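Local coordinates for protein amorpha-4,11-diene synthase (Artemisia annua, PDB 4GAX) that probably cyclises farnesyl diphosphate to a sesquiterpene, as an engineered plant sesquiterpene synthase, at residues A[119-129]-A[158-169]. Sequence-based numbering, arbitrary orientation.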
loop_
_atom_site.group_PDB
_atom_site.type_symbol
_atom_site.label_atom_id
_atom_site.label_comp_id
_atom_site.label_asym_id
_atom_site.label_seq_id
_atom_site.Cartn_x
_atom_site.Cartn_y
_atom_site.Cartn_z
ATOM N N ARG A 119 17.682 18.973 -10.396
ATOM C CA ARG A 119 16.810 18.060 -9.658
ATOM C C ARG A 119 15.541 18.751 -9.178
ATOM O O ARG A 119 15.028 18.441 -8.098
ATOM C CB ARG A 119 17.564 17.435 -8.467
ATOM C CG ARG A 119 19.035 17.142 -8.755
ATOM C CD ARG A 119 19.428 15.729 -8.448
ATOM N NE ARG A 119 19.052 14.827 -9.521
ATOM C CZ ARG A 119 19.888 13.999 -10.135
ATOM N NH1 ARG A 119 21.170 13.948 -9.793
ATOM N NH2 ARG A 119 19.430 13.216 -11.099
ATOM N N SER A 120 15.021 19.677 -9.976
ATOM C CA SER A 120 13.778 20.332 -9.596
ATOM C C SER A 120 12.607 19.339 -9.586
ATOM O O SER A 120 11.784 19.361 -8.667
ATOM C CB SER A 120 13.503 21.599 -10.446
ATOM O OG SER A 120 13.585 21.332 -11.830
ATOM N N SER A 121 12.541 18.449 -10.580
ATOM C CA SER A 121 11.485 17.431 -10.599
ATOM C C SER A 121 11.595 16.478 -9.398
ATOM O O SER A 121 10.584 16.034 -8.821
ATOM C CB SER A 121 11.553 16.629 -11.901
ATOM O OG SER A 121 11.258 17.464 -13.010
ATOM N N LEU A 122 12.826 16.143 -9.033
ATOM C CA LEU A 122 13.054 15.251 -7.895
ATOM C C LEU A 122 12.683 15.965 -6.599
ATOM O O LEU A 122 12.058 15.387 -5.707
ATOM C CB LEU A 122 14.522 14.792 -7.857
ATOM C CG LEU A 122 14.905 13.950 -6.641
ATOM C CD1 LEU A 122 14.042 12.678 -6.603
ATOM C CD2 LEU A 122 16.379 13.610 -6.640
ATOM N N TRP A 123 13.047 17.236 -6.502
ATOM C CA TRP A 123 12.719 18.005 -5.312
ATOM C C TRP A 123 11.212 17.994 -5.095
ATOM O O TRP A 123 10.741 17.747 -3.986
ATOM C CB TRP A 123 13.226 19.441 -5.446
ATOM C CG TRP A 123 12.601 20.404 -4.464
ATOM C CD1 TRP A 123 12.983 20.617 -3.171
ATOM C CD2 TRP A 123 11.491 21.289 -4.709
ATOM N NE1 TRP A 123 12.179 21.584 -2.589
ATOM C CE2 TRP A 123 11.252 22.005 -3.514
ATOM C CE3 TRP A 123 10.673 21.539 -5.820
ATOM C CZ2 TRP A 123 10.245 22.964 -3.399
ATOM C CZ3 TRP A 123 9.667 22.484 -5.711
ATOM C CH2 TRP A 123 9.462 23.191 -4.510
ATOM N N PHE A 124 10.466 18.229 -6.173
ATOM C CA PHE A 124 9.015 18.342 -6.096
ATOM C C PHE A 124 8.415 17.049 -5.546
ATOM O O PHE A 124 7.584 17.071 -4.633
ATOM C CB PHE A 124 8.460 18.659 -7.493
ATOM C CG PHE A 124 6.964 18.639 -7.586
ATOM C CD1 PHE A 124 6.219 19.752 -7.247
ATOM C CD2 PHE A 124 6.305 17.508 -8.052
ATOM C CE1 PHE A 124 4.817 19.742 -7.353
ATOM C CE2 PHE A 124 4.926 17.485 -8.177
ATOM C CZ PHE A 124 4.174 18.609 -7.818
ATOM N N ARG A 125 8.834 15.926 -6.113
ATOM C CA ARG A 125 8.278 14.640 -5.724
ATOM C C ARG A 125 8.653 14.239 -4.293
ATOM O O ARG A 125 7.806 13.768 -3.533
ATOM C CB ARG A 125 8.704 13.554 -6.718
ATOM C CG ARG A 125 8.192 12.176 -6.348
ATOM C CD ARG A 125 8.499 11.150 -7.424
ATOM N NE ARG A 125 9.940 10.891 -7.566
ATOM C CZ ARG A 125 10.669 10.214 -6.679
ATOM N NH1 ARG A 125 10.098 9.714 -5.583
ATOM N NH2 ARG A 125 11.968 10.020 -6.892
ATOM N N LEU A 126 9.919 14.425 -3.923
ATOM C CA LEU A 126 10.356 14.104 -2.556
ATOM C C LEU A 126 9.688 14.985 -1.514
ATOM O O LEU A 126 9.358 14.518 -0.404
ATOM C CB LEU A 126 11.878 14.205 -2.409
ATOM C CG LEU A 126 12.792 13.292 -3.213
ATOM C CD1 LEU A 126 14.257 13.489 -2.740
ATOM C CD2 LEU A 126 12.371 11.829 -3.103
ATOM N N MET A 127 9.487 16.260 -1.845
ATOM C CA MET A 127 8.762 17.133 -0.931
ATOM C C MET A 127 7.326 16.635 -0.718
ATOM O O MET A 127 6.881 16.473 0.416
ATOM C CB MET A 127 8.764 18.589 -1.431
ATOM C CG MET A 127 10.133 19.282 -1.319
ATOM S SD MET A 127 10.734 19.476 0.384
ATOM C CE MET A 127 11.853 18.103 0.508
ATOM N N ARG A 128 6.606 16.378 -1.809
ATOM C CA ARG A 128 5.205 15.945 -1.704
ATOM C C ARG A 128 5.084 14.577 -1.041
ATOM O O ARG A 128 4.162 14.345 -0.275
ATOM C CB ARG A 128 4.511 15.939 -3.084
ATOM C CG ARG A 128 4.150 17.363 -3.553
ATOM C CD ARG A 128 3.015 17.374 -4.589
ATOM N NE ARG A 128 2.595 18.757 -4.865
ATOM C CZ ARG A 128 1.670 19.086 -5.760
ATOM N NH1 ARG A 128 1.048 18.128 -6.431
ATOM N NH2 ARG A 128 1.376 20.364 -5.988
ATOM N N LYS A 129 6.017 13.681 -1.334
ATOM C CA LYS A 129 6.036 12.376 -0.668
ATOM C C LYS A 129 6.178 12.559 0.850
ATOM O O LYS A 129 5.621 11.791 1.633
ATOM C CB LYS A 129 7.168 11.515 -1.225
ATOM C CG LYS A 129 7.373 10.140 -0.553
ATOM C CD LYS A 129 8.453 9.330 -1.304
ATOM C CE LYS A 129 8.805 8.016 -0.575
ATOM N NZ LYS A 129 7.648 7.465 0.183
ATOM N N GLU A 158 17.513 10.898 -17.845
ATOM C CA GLU A 158 17.330 10.919 -16.395
ATOM C C GLU A 158 16.400 12.055 -15.951
ATOM O O GLU A 158 15.587 11.882 -15.044
ATOM C CB GLU A 158 18.668 11.012 -15.659
ATOM C CG GLU A 158 18.569 10.555 -14.210
ATOM C CD GLU A 158 19.783 10.934 -13.380
ATOM O OE1 GLU A 158 20.756 11.478 -13.951
ATOM O OE2 GLU A 158 19.760 10.691 -12.153
ATOM N N GLY A 159 16.519 13.210 -16.598
ATOM C CA GLY A 159 15.670 14.340 -16.286
ATOM C C GLY A 159 14.241 14.086 -16.718
ATOM O O GLY A 159 13.302 14.476 -16.017
ATOM N N LEU A 160 14.076 13.452 -17.879
ATOM C CA LEU A 160 12.747 13.169 -18.418
ATOM C C LEU A 160 12.030 12.220 -17.487
ATOM O O LEU A 160 10.848 12.392 -17.183
ATOM C CB LEU A 160 12.840 12.508 -19.790
ATOM C CG LEU A 160 12.705 13.390 -21.019
ATOM C CD1 LEU A 160 12.754 12.532 -22.285
ATOM C CD2 LEU A 160 11.419 14.176 -20.933
ATOM N N LEU A 161 12.760 11.199 -17.051
ATOM C CA LEU A 161 12.233 10.237 -16.096
ATOM C C LEU A 161 11.872 10.871 -14.765
ATOM O O LEU A 161 10.845 10.523 -14.181
ATOM C CB LEU A 161 13.237 9.105 -15.869
ATOM C CG LEU A 161 13.000 7.803 -16.619
ATOM C CD1 LEU A 161 14.127 6.835 -16.276
ATOM C CD2 LEU A 161 11.635 7.223 -16.235
ATOM N N GLU A 162 12.712 11.779 -14.264
ATOM C CA GLU A 162 12.402 12.444 -12.997
ATOM C C GLU A 162 11.118 13.258 -13.117
ATOM O O GLU A 162 10.326 13.346 -12.166
ATOM C CB GLU A 162 13.551 13.359 -12.531
ATOM C CG GLU A 162 14.790 12.629 -12.031
ATOM C CD GLU A 162 15.889 13.586 -11.546
ATOM O OE1 GLU A 162 15.799 14.808 -11.822
ATOM O OE2 GLU A 162 16.838 13.116 -10.876
ATOM N N LEU A 163 10.914 13.864 -14.281
ATOM C CA LEU A 163 9.719 14.678 -14.498
ATOM C C LEU A 163 8.482 13.791 -14.570
ATOM O O LEU A 163 7.437 14.101 -13.979
ATOM C CB LEU A 163 9.868 15.498 -15.788
ATOM C CG LEU A 163 8.619 16.251 -16.253
ATOM C CD1 LEU A 163 8.147 17.285 -15.217
ATOM C CD2 LEU A 163 8.923 16.934 -17.594
ATOM N N TYR A 164 8.606 12.680 -15.287
ATOM C CA TYR A 164 7.521 11.716 -15.376
ATOM C C TYR A 164 7.106 11.263 -13.964
ATOM O O TYR A 164 5.921 11.277 -13.614
ATOM C CB TYR A 164 7.935 10.529 -16.242
ATOM C CG TYR A 164 6.993 9.347 -16.144
ATOM C CD1 TYR A 164 5.834 9.283 -16.915
ATOM C CD2 TYR A 164 7.265 8.289 -15.278
ATOM C CE1 TYR A 164 4.952 8.173 -16.810
ATOM C CE2 TYR A 164 6.397 7.188 -15.168
ATOM C CZ TYR A 164 5.251 7.137 -15.931
ATOM O OH TYR A 164 4.409 6.041 -15.808
ATOM N N GLU A 165 8.082 10.893 -13.148
ATOM C CA GLU A 165 7.766 10.420 -11.804
ATOM C C GLU A 165 7.077 11.500 -10.979
ATOM O O GLU A 165 6.150 11.196 -10.211
ATOM C CB GLU A 165 9.010 9.884 -11.072
ATOM C CG GLU A 165 9.713 8.720 -11.772
ATOM C CD GLU A 165 8.895 7.425 -11.760
ATOM O OE1 GLU A 165 7.717 7.448 -11.325
ATOM O OE2 GLU A 165 9.433 6.369 -12.181
ATOM N N ALA A 166 7.506 12.752 -11.138
ATOM C CA ALA A 166 6.852 13.864 -10.427
ATOM C C ALA A 166 5.350 13.997 -10.755
ATOM O O ALA A 166 4.532 14.367 -9.881
ATOM C CB ALA A 166 7.566 15.169 -10.720
ATOM N N THR A 167 4.983 13.690 -12.001
ATOM C CA THR A 167 3.583 13.848 -12.441
ATOM C C THR A 167 2.653 12.960 -11.628
ATOM O O THR A 167 1.486 13.282 -11.453
ATOM C CB THR A 167 3.375 13.534 -13.948
ATOM O OG1 THR A 167 3.577 12.128 -14.181
ATOM C CG2 THR A 167 4.349 14.345 -14.816
ATOM N N SER A 168 3.168 11.841 -11.126
ATOM C CA SER A 168 2.342 10.937 -10.309
ATOM C C SER A 168 1.845 11.545 -9.006
ATOM O O SER A 168 0.901 11.014 -8.410
ATOM C CB SER A 168 3.098 9.656 -9.969
ATOM O OG SER A 168 3.435 9.002 -11.162
ATOM N N MET A 169 2.478 12.632 -8.555
ATOM C CA MET A 169 2.102 13.279 -7.300
ATOM C C MET A 169 1.111 14.396 -7.520
ATOM O O MET A 169 0.827 15.155 -6.592
ATOM C CB MET A 169 3.324 13.900 -6.595
ATOM C CG MET A 169 4.560 13.030 -6.589
ATOM S SD MET A 169 4.355 11.549 -5.596
ATOM C CE MET A 169 4.212 12.229 -3.954
HETATM O O HOH W 1 11.001 12.849 -9.635
HETATM O O HOH W 2 13.059 17.161 -14.886
HETATM O O HOH W 3 14.604 17.915 -12.674
#
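Arg119 reaches two glutamates of the neighbouring helix at once. Its NH2 lies 2.6 Å from Glu162 OE2 and 2.8 Å from Glu158 OE2; both are salt bridges, the one to Glu158 weak as a hydrogen bond. NE adds a weak bond to the same Glu162 oxygen. The chain bends at chi2 (-127°) and chi3 (81°), which turns the guanidinium edge to both carboxylates. With an alanine here, Glu158 and Glu162 would lose their shared cation, and the two carboxylates would probably repel each other.

Ser121 sits where the helices come close, its CB 3.5 Å from Glu162 O. One water joins Ser121 OG to Gly159 O. Another accepts from Arg125 NE and donates to Glu162 O. Ala166 CB packs against Phe124 CD2 at 3.8 Å. At the far end Met169 folds back, and its CG meets Arg125 CG at 3.7 Å. Its CE touches Lys129 N. Arg128 NH1 donates to Met169 O at 3.0 Å. That oxygen lies in the guanidinium plane, but NH1 comes from above the carbonyl plane.

Further out, Phe124 CZ covers one face of the Arg128 guanidinium. Glu174 forms a salt bridge with Arg128 NH2, and Asp85 of helix 77-89 one with Arg125 NH2.

Segments 120-129 and 158-167 run in the same direction, their axes 27° apart, within the all-helical N-terminal terpene synthase region. Their contact is polar as well as apolar, and acidic partners meet the charges of buried Arg125 and Arg128 and of the more exposed Arg119.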